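Local coordinates for sulfide-quinone reductase (Aquifex aeolicus, PDB 3HYW), which catalyses the FAD-dependent oxidation of hydrogen sulfide with a quinone as electron acceptor, building polysulfide that is released typically as cyclooctasulfur, at residues A[84-89]-A[286-291]; A[109-114]-A[126-131]; A[166-171]-A[175-180]; A[359-362]-A[368-371]; A[390-393]-A[397-400]. All blocks are in the same frame, centred on the assembly; numbering follows the deposited sequence.

Contact 1. Residues A[84-89]-A[286-291]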
# COMPACT_ATOMS: atom_id res chain seq x y z
N ASP A 84 23.02 -49.10 3.92
CA ASP A 84 22.89 -50.45 4.45
C ASP A 84 24.21 -50.93 5.04
O ASP A 84 24.23 -51.66 6.03
CB ASP A 84 22.41 -51.42 3.36
CG ASP A 84 21.07 -51.03 2.78
OD1 ASP A 84 20.09 -50.94 3.55
OD2 ASP A 84 20.99 -50.82 1.55
N ALA A 85 25.31 -50.52 4.41
CA ALA A 85 26.65 -50.88 4.85
C ALA A 85 27.23 -49.83 5.79
O ALA A 85 28.32 -50.02 6.33
CB ALA A 85 27.56 -51.08 3.65
N ASN A 86 26.50 -48.73 5.97
CA ASN A 86 26.98 -47.57 6.75
C ASN A 86 28.32 -47.05 6.25
O ASN A 86 29.26 -46.85 7.04
CB ASN A 86 27.05 -47.88 8.25
CG ASN A 86 25.71 -48.26 8.84
OD1 ASN A 86 24.73 -47.52 8.73
ND2 ASN A 86 25.65 -49.43 9.47
N THR A 87 28.42 -46.82 4.95
CA THR A 87 29.67 -46.33 4.36
C THR A 87 29.48 -45.13 3.45
O THR A 87 28.41 -44.93 2.87
CB THR A 87 30.39 -47.42 3.55
OG1 THR A 87 29.51 -47.88 2.51
CG2 THR A 87 30.82 -48.58 4.43
N VAL A 88 30.54 -44.34 3.33
CA VAL A 88 30.65 -43.27 2.35
C VAL A 88 31.89 -43.55 1.50
O VAL A 88 32.93 -43.95 2.03
CB VAL A 88 30.77 -41.88 3.03
CG1 VAL A 88 30.78 -40.75 1.98
CG2 VAL A 88 29.63 -41.66 4.01
N THR A 89 31.76 -43.35 0.19
CA THR A 89 32.89 -43.51 -0.71
C THR A 89 33.21 -42.17 -1.35
O THR A 89 32.32 -41.47 -1.83
CB THR A 89 32.61 -44.57 -1.80
OG1 THR A 89 31.96 -45.70 -1.22
CG2 THR A 89 33.91 -45.01 -2.48
N TYR A 286 16.65 -44.82 7.71
CA TYR A 286 17.96 -45.05 8.31
C TYR A 286 18.16 -44.03 9.43
O TYR A 286 18.48 -42.87 9.19
CB TYR A 286 19.07 -44.97 7.25
CG TYR A 286 18.92 -45.98 6.13
CD1 TYR A 286 18.35 -45.61 4.91
CD2 TYR A 286 19.35 -47.30 6.29
CE1 TYR A 286 18.20 -46.54 3.87
CE2 TYR A 286 19.21 -48.23 5.26
CZ TYR A 286 18.63 -47.84 4.05
OH TYR A 286 18.50 -48.76 3.03
N LYS A 287 17.95 -44.50 10.65
CA LYS A 287 17.87 -43.63 11.82
C LYS A 287 19.21 -43.00 12.23
O LYS A 287 19.25 -42.07 13.03
CB LYS A 287 17.24 -44.38 13.00
CG LYS A 287 15.78 -44.78 12.74
CD LYS A 287 15.03 -45.07 14.05
CE LYS A 287 13.52 -45.11 13.82
NZ LYS A 287 12.99 -43.87 13.17
N ASN A 288 20.30 -43.52 11.65
CA ASN A 288 21.64 -42.98 11.89
C ASN A 288 22.09 -41.99 10.81
O ASN A 288 23.25 -41.55 10.80
CB ASN A 288 22.66 -44.11 12.08
CG ASN A 288 22.89 -44.94 10.82
OD1 ASN A 288 22.01 -45.09 9.99
ND2 ASN A 288 24.10 -45.48 10.69
N ILE A 289 21.18 -41.63 9.90
CA ILE A 289 21.43 -40.60 8.89
C ILE A 289 20.62 -39.35 9.21
O ILE A 289 19.42 -39.42 9.46
CB ILE A 289 21.12 -41.08 7.45
CG1 ILE A 289 22.03 -42.26 7.06
CG2 ILE A 289 21.27 -39.93 6.44
CD1 ILE A 289 21.75 -42.85 5.68
N PHE A 290 21.30 -38.21 9.22
CA PHE A 290 20.69 -36.92 9.50
C PHE A 290 21.03 -35.97 8.35
O PHE A 290 22.05 -36.12 7.68
CB PHE A 290 21.21 -36.36 10.84
CG PHE A 290 20.83 -37.20 12.04
CD1 PHE A 290 21.58 -38.32 12.39
CD2 PHE A 290 19.73 -36.87 12.82
CE1 PHE A 290 21.23 -39.11 13.48
CE2 PHE A 290 19.38 -37.64 13.93
CZ PHE A 290 20.13 -38.76 14.26
N GLY A 291 20.15 -35.00 8.11
CA GLY A 291 20.41 -33.97 7.11
C GLY A 291 20.42 -32.61 7.78
O GLY A 291 19.59 -32.34 8.66

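Contact 2. Residues A[109-114]-A[126-131]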
# COMPACT_ATOMS: atom_id res chain seq x y z
N LEU A 109 23.19 -26.41 -7.75
CA LEU A 109 22.60 -25.33 -8.52
C LEU A 109 22.03 -25.82 -9.84
O LEU A 109 22.69 -26.57 -10.56
CB LEU A 109 23.63 -24.23 -8.77
CG LEU A 109 24.35 -23.72 -7.51
CD1 LEU A 109 25.37 -22.66 -7.88
CD2 LEU A 109 23.36 -23.18 -6.49
N VAL A 110 20.81 -25.40 -10.14
CA VAL A 110 20.16 -25.68 -11.43
C VAL A 110 19.85 -24.35 -12.12
O VAL A 110 19.00 -23.58 -11.67
CB VAL A 110 18.86 -26.50 -11.27
CG1 VAL A 110 18.20 -26.78 -12.64
CG2 VAL A 110 19.14 -27.80 -10.53
N PHE A 111 20.56 -24.10 -13.22
CA PHE A 111 20.34 -22.91 -14.04
C PHE A 111 19.28 -23.21 -15.08
O PHE A 111 19.57 -23.40 -16.27
CB PHE A 111 21.67 -22.46 -14.67
CG PHE A 111 22.70 -22.06 -13.65
CD1 PHE A 111 22.73 -20.76 -13.15
CD2 PHE A 111 23.63 -22.99 -13.18
CE1 PHE A 111 23.67 -20.40 -12.19
CE2 PHE A 111 24.58 -22.62 -12.22
CZ PHE A 111 24.60 -21.33 -11.73
N GLY A 112 18.03 -23.24 -14.62
CA GLY A 112 16.90 -23.75 -15.38
C GLY A 112 16.44 -22.98 -16.60
O GLY A 112 15.92 -23.57 -17.53
N ALA A 113 16.63 -21.66 -16.60
CA ALA A 113 16.29 -20.85 -17.76
C ALA A 113 17.28 -21.11 -18.89
O ALA A 113 18.47 -21.35 -18.65
CB ALA A 113 16.25 -19.36 -17.40
N GLU A 114 16.78 -21.08 -20.13
CA GLU A 114 17.60 -21.34 -21.30
C GLU A 114 18.70 -20.29 -21.43
O GLU A 114 18.42 -19.09 -21.41
CB GLU A 114 16.73 -21.33 -22.56
CG GLU A 114 17.44 -21.78 -23.82
CD GLU A 114 17.38 -23.29 -24.01
OE1 GLU A 114 16.54 -23.73 -24.83
OE2 GLU A 114 18.14 -24.01 -23.34
N ALA A 126 31.38 -18.70 -4.16
CA ALA A 126 32.46 -17.73 -4.23
C ALA A 126 32.99 -17.62 -5.66
O ALA A 126 33.24 -16.52 -6.16
CB ALA A 126 33.59 -18.12 -3.28
N GLU A 127 33.13 -18.77 -6.30
CA GLU A 127 33.66 -18.90 -7.65
C GLU A 127 32.78 -18.19 -8.69
O GLU A 127 33.28 -17.46 -9.54
CB GLU A 127 33.84 -20.38 -8.01
CG GLU A 127 34.97 -21.08 -7.23
CD GLU A 127 34.55 -21.61 -5.86
OE1 GLU A 127 33.34 -21.59 -5.52
OE2 GLU A 127 35.45 -22.06 -5.11
N HIS A 128 31.47 -18.40 -8.59
CA HIS A 128 30.51 -17.69 -9.44
C HIS A 128 30.46 -16.18 -9.14
O HIS A 128 30.39 -15.36 -10.06
CB HIS A 128 29.10 -18.27 -9.27
CG HIS A 128 28.88 -19.58 -9.95
ND1 HIS A 128 28.52 -20.72 -9.27
CD2 HIS A 128 28.96 -19.94 -11.26
CE1 HIS A 128 28.39 -21.72 -10.12
NE2 HIS A 128 28.66 -21.27 -11.33
N ALA A 129 30.48 -15.81 -7.86
CA ALA A 129 30.46 -14.40 -7.46
C ALA A 129 31.65 -13.61 -8.02
O ALA A 129 31.50 -12.45 -8.41
CB ALA A 129 30.38 -14.26 -5.93
N LEU A 130 32.81 -14.25 -8.08
CA LEU A 130 34.00 -13.62 -8.65
C LEU A 130 33.88 -13.36 -10.15
O LEU A 130 34.32 -12.32 -10.64
CB LEU A 130 35.26 -14.43 -8.32
CG LEU A 130 35.65 -14.28 -6.84
CD1 LEU A 130 36.50 -15.44 -6.37
CD2 LEU A 130 36.33 -12.94 -6.56
N GLU A 131 33.26 -14.30 -10.87
CA GLU A 131 32.93 -14.11 -12.29
C GLU A 131 31.96 -12.94 -12.48
O GLU A 131 32.11 -12.15 -13.42
CB GLU A 131 32.32 -15.38 -12.88
CG GLU A 131 33.21 -16.62 -12.79
CD GLU A 131 32.66 -17.81 -13.59
OE1 GLU A 131 31.42 -17.96 -13.68
OE2 GLU A 131 33.48 -18.59 -14.13

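Contact 3. Residues A[166-171]-A[175-180]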
# COMPACT_ATOMS: atom_id res chain seq x y z
N MET A 166 22.37 -3.32 -3.71
CA MET A 166 23.82 -3.07 -3.64
C MET A 166 24.34 -2.46 -4.94
O MET A 166 25.15 -1.54 -4.92
CB MET A 166 24.58 -4.37 -3.36
CG MET A 166 24.41 -4.91 -1.96
SD MET A 166 25.38 -6.41 -1.68
CE MET A 166 25.05 -6.65 0.04
N LEU A 167 23.87 -3.01 -6.06
CA LEU A 167 24.25 -2.51 -7.38
C LEU A 167 23.74 -1.09 -7.60
O LEU A 167 24.48 -0.24 -8.06
CB LEU A 167 23.77 -3.46 -8.48
CG LEU A 167 24.17 -3.14 -9.92
CD1 LEU A 167 25.70 -2.97 -10.06
CD2 LEU A 167 23.65 -4.19 -10.88
N HIS A 168 22.48 -0.84 -7.25
CA HIS A 168 21.93 0.53 -7.26
C HIS A 168 22.82 1.50 -6.47
O HIS A 168 23.13 2.59 -6.94
CB HIS A 168 20.50 0.55 -6.68
CG HIS A 168 20.01 1.92 -6.33
ND1 HIS A 168 19.54 2.81 -7.28
CD2 HIS A 168 19.95 2.57 -5.14
CE1 HIS A 168 19.20 3.94 -6.69
NE2 HIS A 168 19.44 3.82 -5.39
N TYR A 169 23.21 1.09 -5.26
CA TYR A 169 24.08 1.87 -4.40
C TYR A 169 25.41 2.17 -5.10
O TYR A 169 25.84 3.32 -5.15
CB TYR A 169 24.32 1.14 -3.07
CG TYR A 169 25.36 1.79 -2.18
CD1 TYR A 169 25.02 2.84 -1.33
CD2 TYR A 169 26.69 1.36 -2.20
CE1 TYR A 169 25.98 3.45 -0.51
CE2 TYR A 169 27.65 1.96 -1.38
CZ TYR A 169 27.29 3.00 -0.54
OH TYR A 169 28.24 3.59 0.26
N GLU A 170 26.03 1.13 -5.66
CA GLU A 170 27.31 1.26 -6.37
C GLU A 170 27.21 2.21 -7.57
O GLU A 170 28.09 3.05 -7.77
CB GLU A 170 27.81 -0.12 -6.81
CG GLU A 170 29.14 -0.11 -7.58
CD GLU A 170 30.35 0.24 -6.72
OE1 GLU A 170 30.34 -0.03 -5.49
OE2 GLU A 170 31.32 0.80 -7.28
N LEU A 171 26.15 2.06 -8.35
CA LEU A 171 25.93 2.90 -9.53
C LEU A 171 25.74 4.37 -9.15
O LEU A 171 26.24 5.26 -9.82
CB LEU A 171 24.75 2.38 -10.37
CG LEU A 171 24.89 0.97 -10.96
CD1 LEU A 171 23.55 0.42 -11.45
CD2 LEU A 171 25.93 0.93 -12.07
N GLY A 175 27.99 7.58 -9.86
CA GLY A 175 27.24 8.66 -10.52
C GLY A 175 26.71 8.29 -11.89
O GLY A 175 26.53 9.15 -12.74
N ILE A 176 26.44 7.00 -12.10
CA ILE A 176 25.96 6.51 -13.40
C ILE A 176 24.62 5.76 -13.32
O ILE A 176 24.23 5.08 -14.27
CB ILE A 176 27.03 5.62 -14.11
CG1 ILE A 176 27.42 4.42 -13.24
CG2 ILE A 176 28.25 6.46 -14.51
CD1 ILE A 176 28.08 3.28 -14.01
N ARG A 177 23.92 5.91 -12.20
CA ARG A 177 22.61 5.26 -12.01
C ARG A 177 21.56 5.78 -13.01
O ARG A 177 20.68 5.03 -13.44
CB ARG A 177 22.12 5.39 -10.56
CG ARG A 177 20.75 4.76 -10.27
CD ARG A 177 20.73 3.25 -10.47
NE ARG A 177 19.72 2.84 -11.45
CZ ARG A 177 18.45 2.55 -11.18
NH1 ARG A 177 17.98 2.59 -9.94
NH2 ARG A 177 17.65 2.19 -12.17
N TYR A 178 21.68 7.05 -13.41
CA TYR A 178 20.77 7.63 -14.40
C TYR A 178 20.97 7.06 -15.81
O TYR A 178 20.17 7.33 -16.71
CB TYR A 178 20.85 9.17 -14.39
CG TYR A 178 22.01 9.76 -15.16
CD1 TYR A 178 21.79 10.45 -16.36
CD2 TYR A 178 23.32 9.64 -14.70
CE1 TYR A 178 22.84 11.01 -17.08
CE2 TYR A 178 24.38 10.19 -15.41
CZ TYR A 178 24.13 10.87 -16.60
OH TYR A 178 25.18 11.42 -17.31
N LYS A 179 22.03 6.28 -15.99
CA LYS A 179 22.31 5.62 -17.27
C LYS A 179 21.93 4.14 -17.24
O LYS A 179 21.98 3.47 -18.28
CB LYS A 179 23.79 5.75 -17.63
CG LYS A 179 24.30 7.17 -17.78
CD LYS A 179 25.50 7.23 -18.72
CE LYS A 179 26.12 8.63 -18.78
NZ LYS A 179 26.77 9.01 -17.48
N VAL A 180 21.54 3.63 -16.07
CA VAL A 180 21.30 2.19 -15.90
C VAL A 180 19.86 1.88 -15.46
O VAL A 180 19.52 1.97 -14.27
CB VAL A 180 22.31 1.54 -14.91
CG1 VAL A 180 22.07 0.04 -14.82
CG2 VAL A 180 23.75 1.81 -15.35

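Contact 4. Residues A[359-362]-A[368-371]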
# COMPACT_ATOMS: atom_id res chain seq x y z
N PHE A 359 12.74 -10.75 10.83
CA PHE A 359 12.74 -11.81 11.82
C PHE A 359 11.40 -12.51 11.75
O PHE A 359 10.36 -11.85 11.79
CB PHE A 359 12.98 -11.25 13.24
CG PHE A 359 12.85 -12.28 14.34
CD1 PHE A 359 11.90 -12.12 15.35
CD2 PHE A 359 13.67 -13.41 14.37
CE1 PHE A 359 11.78 -13.06 16.37
CE2 PHE A 359 13.55 -14.36 15.39
CZ PHE A 359 12.61 -14.18 16.39
N ALA A 360 11.42 -13.83 11.63
CA ALA A 360 10.21 -14.64 11.59
C ALA A 360 10.37 -15.84 12.52
O ALA A 360 11.32 -16.61 12.38
CB ALA A 360 9.91 -15.09 10.17
N ASP A 361 9.45 -15.98 13.47
CA ASP A 361 9.52 -17.04 14.47
C ASP A 361 8.19 -17.80 14.65
O ASP A 361 7.26 -17.27 15.25
CB ASP A 361 9.98 -16.48 15.82
CG ASP A 361 10.00 -17.54 16.93
OD1 ASP A 361 10.39 -18.68 16.65
OD2 ASP A 361 9.62 -17.22 18.07
N PRO A 362 8.11 -19.05 14.15
CA PRO A 362 9.09 -19.67 13.25
C PRO A 362 8.93 -19.14 11.83
O PRO A 362 8.01 -18.36 11.57
CB PRO A 362 8.74 -21.17 13.31
CG PRO A 362 7.73 -21.30 14.43
CD PRO A 362 7.04 -19.99 14.50
N GLU A 368 4.62 -17.11 15.83
CA GLU A 368 4.43 -16.44 17.11
C GLU A 368 4.68 -14.94 16.95
O GLU A 368 3.95 -14.13 17.50
CB GLU A 368 5.36 -17.04 18.18
CG GLU A 368 4.88 -16.87 19.63
CD GLU A 368 3.75 -17.83 20.04
OE1 GLU A 368 3.43 -18.78 19.28
OE2 GLU A 368 3.19 -17.65 21.14
N ARG A 369 5.70 -14.58 16.17
CA ARG A 369 5.97 -13.17 15.88
C ARG A 369 6.87 -12.93 14.68
O ARG A 369 7.57 -13.84 14.21
CB ARG A 369 6.55 -12.44 17.12
CG ARG A 369 7.95 -12.86 17.52
CD ARG A 369 8.46 -12.04 18.72
NE ARG A 369 7.50 -12.06 19.83
CZ ARG A 369 7.35 -13.06 20.70
NH1 ARG A 369 8.10 -14.15 20.62
NH2 ARG A 369 6.44 -12.96 21.66
N VAL A 370 6.81 -11.71 14.18
CA VAL A 370 7.73 -11.24 13.15
C VAL A 370 8.24 -9.84 13.53
O VAL A 370 7.59 -9.13 14.29
CB VAL A 370 7.09 -11.18 11.73
CG1 VAL A 370 6.68 -12.57 11.25
CG2 VAL A 370 5.91 -10.20 11.68
N ILE A 371 9.40 -9.48 13.00
CA ILE A 371 9.89 -8.10 13.05
C ILE A 371 10.38 -7.71 11.67
O ILE A 371 11.14 -8.45 11.05
CB ILE A 371 11.03 -7.90 14.09
CG1 ILE A 371 10.55 -8.27 15.50
CG2 ILE A 371 11.54 -6.45 14.06
CD1 ILE A 371 11.65 -8.31 16.56
O HOH W 1 10.20 -14.88 19.02

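Contact 5. Residues A[390-393]-A[397-400]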
# COMPACT_ATOMS: atom_id res chain seq x y z
N LEU A 390 32.79 -15.80 11.28
CA LEU A 390 34.12 -16.27 10.84
C LEU A 390 35.02 -16.56 12.03
O LEU A 390 35.77 -17.54 12.03
CB LEU A 390 34.81 -15.26 9.92
CG LEU A 390 34.71 -15.33 8.38
CD1 LEU A 390 34.33 -16.70 7.81
CD2 LEU A 390 33.86 -14.22 7.78
N TRP A 391 34.94 -15.71 13.05
CA TRP A 391 35.66 -15.96 14.29
C TRP A 391 35.26 -17.32 14.89
O TRP A 391 36.12 -18.10 15.30
CB TRP A 391 35.42 -14.82 15.30
CG TRP A 391 36.17 -15.04 16.56
CD1 TRP A 391 37.46 -14.64 16.83
CD2 TRP A 391 35.72 -15.73 17.72
NE1 TRP A 391 37.82 -15.05 18.09
CE2 TRP A 391 36.77 -15.71 18.66
CE3 TRP A 391 34.51 -16.36 18.07
CZ2 TRP A 391 36.65 -16.30 19.92
CZ3 TRP A 391 34.40 -16.94 19.32
CH2 TRP A 391 35.46 -16.91 20.23
N LYS A 392 33.95 -17.59 14.93
CA LYS A 392 33.42 -18.83 15.49
C LYS A 392 33.93 -20.07 14.75
O LYS A 392 34.26 -21.07 15.38
CB LYS A 392 31.88 -18.82 15.47
CG LYS A 392 31.26 -17.94 16.54
CD LYS A 392 29.82 -18.33 16.79
CE LYS A 392 28.92 -17.98 15.62
NZ LYS A 392 27.59 -18.56 15.83
N VAL A 393 34.01 -19.98 13.42
CA VAL A 393 34.60 -21.05 12.61
C VAL A 393 36.05 -21.29 13.01
O VAL A 393 36.48 -22.44 13.22
CB VAL A 393 34.48 -20.74 11.08
CG1 VAL A 393 35.19 -21.80 10.23
CG2 VAL A 393 33.02 -20.62 10.66
N ASN A 397 33.70 -23.16 18.03
CA ASN A 397 32.40 -23.16 18.69
C ASN A 397 31.42 -22.30 17.90
O ASN A 397 31.53 -21.07 17.90
CB ASN A 397 32.53 -22.66 20.14
CG ASN A 397 31.34 -23.05 21.01
OD1 ASN A 397 30.25 -23.33 20.51
ND2 ASN A 397 31.55 -23.07 22.32
N ILE A 398 30.48 -22.95 17.21
CA ILE A 398 29.46 -22.24 16.42
C ILE A 398 28.27 -21.88 17.31
O ILE A 398 27.43 -21.06 16.93
CB ILE A 398 28.99 -23.06 15.16
CG1 ILE A 398 30.17 -23.48 14.28
CG2 ILE A 398 27.99 -22.26 14.30
CD1 ILE A 398 31.05 -22.33 13.76
N ALA A 399 28.20 -22.49 18.49
CA ALA A 399 27.08 -22.24 19.40
C ALA A 399 27.54 -21.88 20.83
O ALA A 399 27.25 -22.62 21.77
CB ALA A 399 26.13 -23.43 19.42
N PRO A 400 28.24 -20.74 20.99
CA PRO A 400 28.65 -20.33 22.34
C PRO A 400 27.42 -20.10 23.22
O PRO A 400 26.44 -19.51 22.74
CB PRO A 400 29.38 -19.01 22.12
CG PRO A 400 29.65 -18.91 20.68
CD PRO A 400 28.64 -19.75 19.97

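Contact 1. Residues A[84-89]-A[286-291]
Two side-chain hydrogen bonds, one from Tyr-286 and one from Asn-288, join 286-291 to residues 84-89; the backbones stay far apart, with CA atoms 8.7 Å from each other at Asn-86 and Asn-288. In the first bond the phenol OH of Tyr-286 donates to OD1 of Asp-84 at 2.7 Å. OD1 comes to the edge of the ring, near its plane, and the carboxylate is turned 68° from it; the hydroxyl meets OD1 from above the carboxylate plane.

The second bond is amide to amide. Asn-288 ND2 donates a hydrogen bond to Asn-86 OD1 at 2.9 Å, nearly straight at 164°. The acceptor lies in the amide plane of Asn-288, whereas the donor stands well above the carbonyl plane of Asn-86, and the two amides are almost perpendicular. Asn-288 ND2 has a second acceptor in Asp-99 O.

In the fold, the contact ties two sheets of the pyridine nucleotide-disulphide oxidoreductase family region at the protein surface. Residues 84-86 lead into strand 87-90, the middle strand of an antiparallel three-stranded sheet, and Asn-86 with Thr-87 forms a G1 beta bulge opposite Asp-82. Tyr-286 to Ile-289 makes a type I beta turn, closed by Ile-289 N to Tyr-286 O at 3.1 Å, that runs into strand 289-291 at the border of the parallel sheet.

Apolar packing is slight here: Tyr-286 leans on Pro-83, and both asparagines touch Tyr-98.

Contact 2. Residues A[109-114]-A[126-131]
The imidazole of His-128 has the rim of the Phe-111 ring over one face: CZ sits 4.1 Å from His-128 NE2. Phe-111 thus turns its edge to the face of the histidine in an offset edge-to-face pair, the centroids 5.6 Å apart and the planes at 63°. Leu-109 reaches the same imidazole obliquely, its CD1 methyl 3.9 Å from His-128 CE1. Both apolar side chains approach from the direction opposite to the histidine, which bridges backbones 11.0 Å apart at the CA atoms of Leu-109 and His-128.

The histidine CG lies anti to its carbonyl carbon (chi1 -76°), a setting that carries the ring out from the helix toward the strand. Phe-111, at the centre of an inverse gamma turn, rests also on Pro-252 and on Gln-116 and Glu-117 of helix 116-119.

The contact is a small van der Waals bridge between the end of strand 108-110, an outermost strand of the mixed sheet, and the first turn of helix 126-141. It borders the flavin and sulfide site: Leu-109 touches Cys-124 of the H2S pocket, and Glu-127 forms a salt bridge with the FAD-binding Arg-36.

Contact 3. Residues A[166-171]-A[175-180]
His-168 and Arg-177 meet at about a right angle, the imidazole and guanidinium planes 83° apart. Arg-177 NH1 donates to His-168 ND1 at 3.1 Å with an N-H...N angle of 160°; the bond lies in the guanidinium plane and is tilted from that of the ring. With ND1 as acceptor the histidine is probably neutral, which the nearby arginine would favour. The arginine chain is bent at chi2 and chi3, which folds its head back over its own turn. There NE and NH2 grip one atom side-on, Val-180 O, with NH2 at 2.8 Å from it. NH2 has a further acceptor in Asn-214 O, so the guanidinium is fixed on several sides.

Leu-171 is the apolar centre. Its two methyls part company: CD2 meets Ile-176 CD1 at 3.7 Å, and CD1 lies against Val-180 CG1, also at 3.7 Å. Both neighbours stand roughly perpendicular to the leucine, while its CB packs on the CB of Arg-177. Met-182 of the following strand and Tyr-140 of helix 126-141 add to the cover around Leu-171.

Tyr-178 reaches another subunit of the trimer, forming a cation-pi contact with Arg-342 of that subunit, and its N bonds to Glu-368 of the same copy.

The backbone supplies the turn: Ile-176 N bonds to Leu-171 O at 2.9 Å, and Gly-175 has positive phi. It is the C-prime residue of a Schellman motif that ends helix 158-173 before strand 182-185.

Contact 4. Residues A[359-362]-A[368-371]
Glu-368 and Asp-361 meet through the backbone: Glu-368 N donates to Asp-361 O at 2.7 Å. Its side chain leads off, and OE1 accepts from Tyr-178 N of a neighbouring subunit.

Arg-369 bonds to the same carbonyl, its N lying 3.2 Å from Asp-361 O. One oxygen is thus held by two successive amides, both in the carbonyl plane. Arg-369 O accepts from Asp-361 N at 2.9 Å, nearly along the C=O axis. The side chain passes obliquely by the Phe-359 ring, Arg-369 CG lying 4.0 Å from Phe-359 CE1, and the guanidinium is nearly coplanar with that ring (6°). Charge pairing with Asp-361 goes through a water: Asp-361 OD2 accepts from it, and it accepts a hydrogen bond from Arg-369 NH1 at 2.7 Å, in the guanidinium plane. The direct ionic partner of Asp-361 is Arg-342, while Arg-369 also touches a sulfate ion.

Val-370 faces the other side of the sheet with Ala-360, as a non-hydrogen-bonded pair. Its CA makes a CA-H...O contact with Phe-359 O at 3.0 Å, and CG1 rests near Ala-360 CB.

Ile-371 closes a hydrogen-bonded pair, Phe-359 N to Ile-371 O and Ile-371 N to Phe-359 O, each 2.8 Å. The methyl CD1 approaches the ring obliquely at Phe-359 CD1, and both residues also pack on Leu-411.

Strands 355-361 and 369-375 form an antiparallel beta hairpin; the axes of 359-361 and 369-371 run at 174°. Glu-368 and Arg-369 opposite Asp-361 make a classic beta bulge at the loop end, and Phe-359 backs Ile-346 of the quinone site.

Contact 5. Residues A[390-393]-A[397-400]
Lys-392 and Ile-398 hold together the short link between two consecutive helices, in which the last turns of helix 376-395 meet the lead-in to helix 401-411, Pro-400 standing at the N-cap of the latter. The packed side is built on the lysine chain. Its CB lies 3.3 Å from Asn-397 O, CG and CD follow close to the same oxygen, and CD then meets the ring of Pro-400 at its CD, 3.7 Å away. Asn-397 O is buried by these methylenes with no polar partner in the model. Ile-398 fills the next place: its CD1 is pressed on Val-393 N at 3.8 Å and lies near Val-393 CG2, the two side chains side by side and pointing the same way. Ala-16 and Tyr-19 of helix 12-24 touch Ile-398 as well, which brings the turn against the helix of the FAD-binding Rossmann unit.

The outer side is looser. Asn-397, partly exposed, offers its N to Lys-392 O in a weak bond of 3.4 Å. Its OD1 accepts from Ala-399 N, two residues on, at 3.0 Å, an Asx turn that shapes the link.

A bend at chi3 (-70°) turns the lysine end toward the quinone pocket, where Glu-403 forms a salt bridge with it. The same ammonium, Lys-392 NZ, donates to Ile-398 O at 2.7 Å, tilted 33° from the carbonyl plane.

Along the chain, contact 1 closes a long loop within which contacts 2 and 3 lie in series; contacts 4 and 5 follow it. The first three fall within the pyridine nucleotide-disulphide oxidoreductase region, and contacts 1 and 3 lie on opposite sides of the chain's centre, about 50 Å apart centre to centre. Contact 2 stands between, about 23 Å from contact 3 by centres, and helix 126-141, which starts in it, packs on helix 158-173 of contact 3. Strand 369-375 of contact 4 runs directly into helix 376-395 of contact 5, centres about 24 Å apart, near the quinone. Contacts 3 and 4, about 33 Å apart by centres within one chain, come together across the trimer interface.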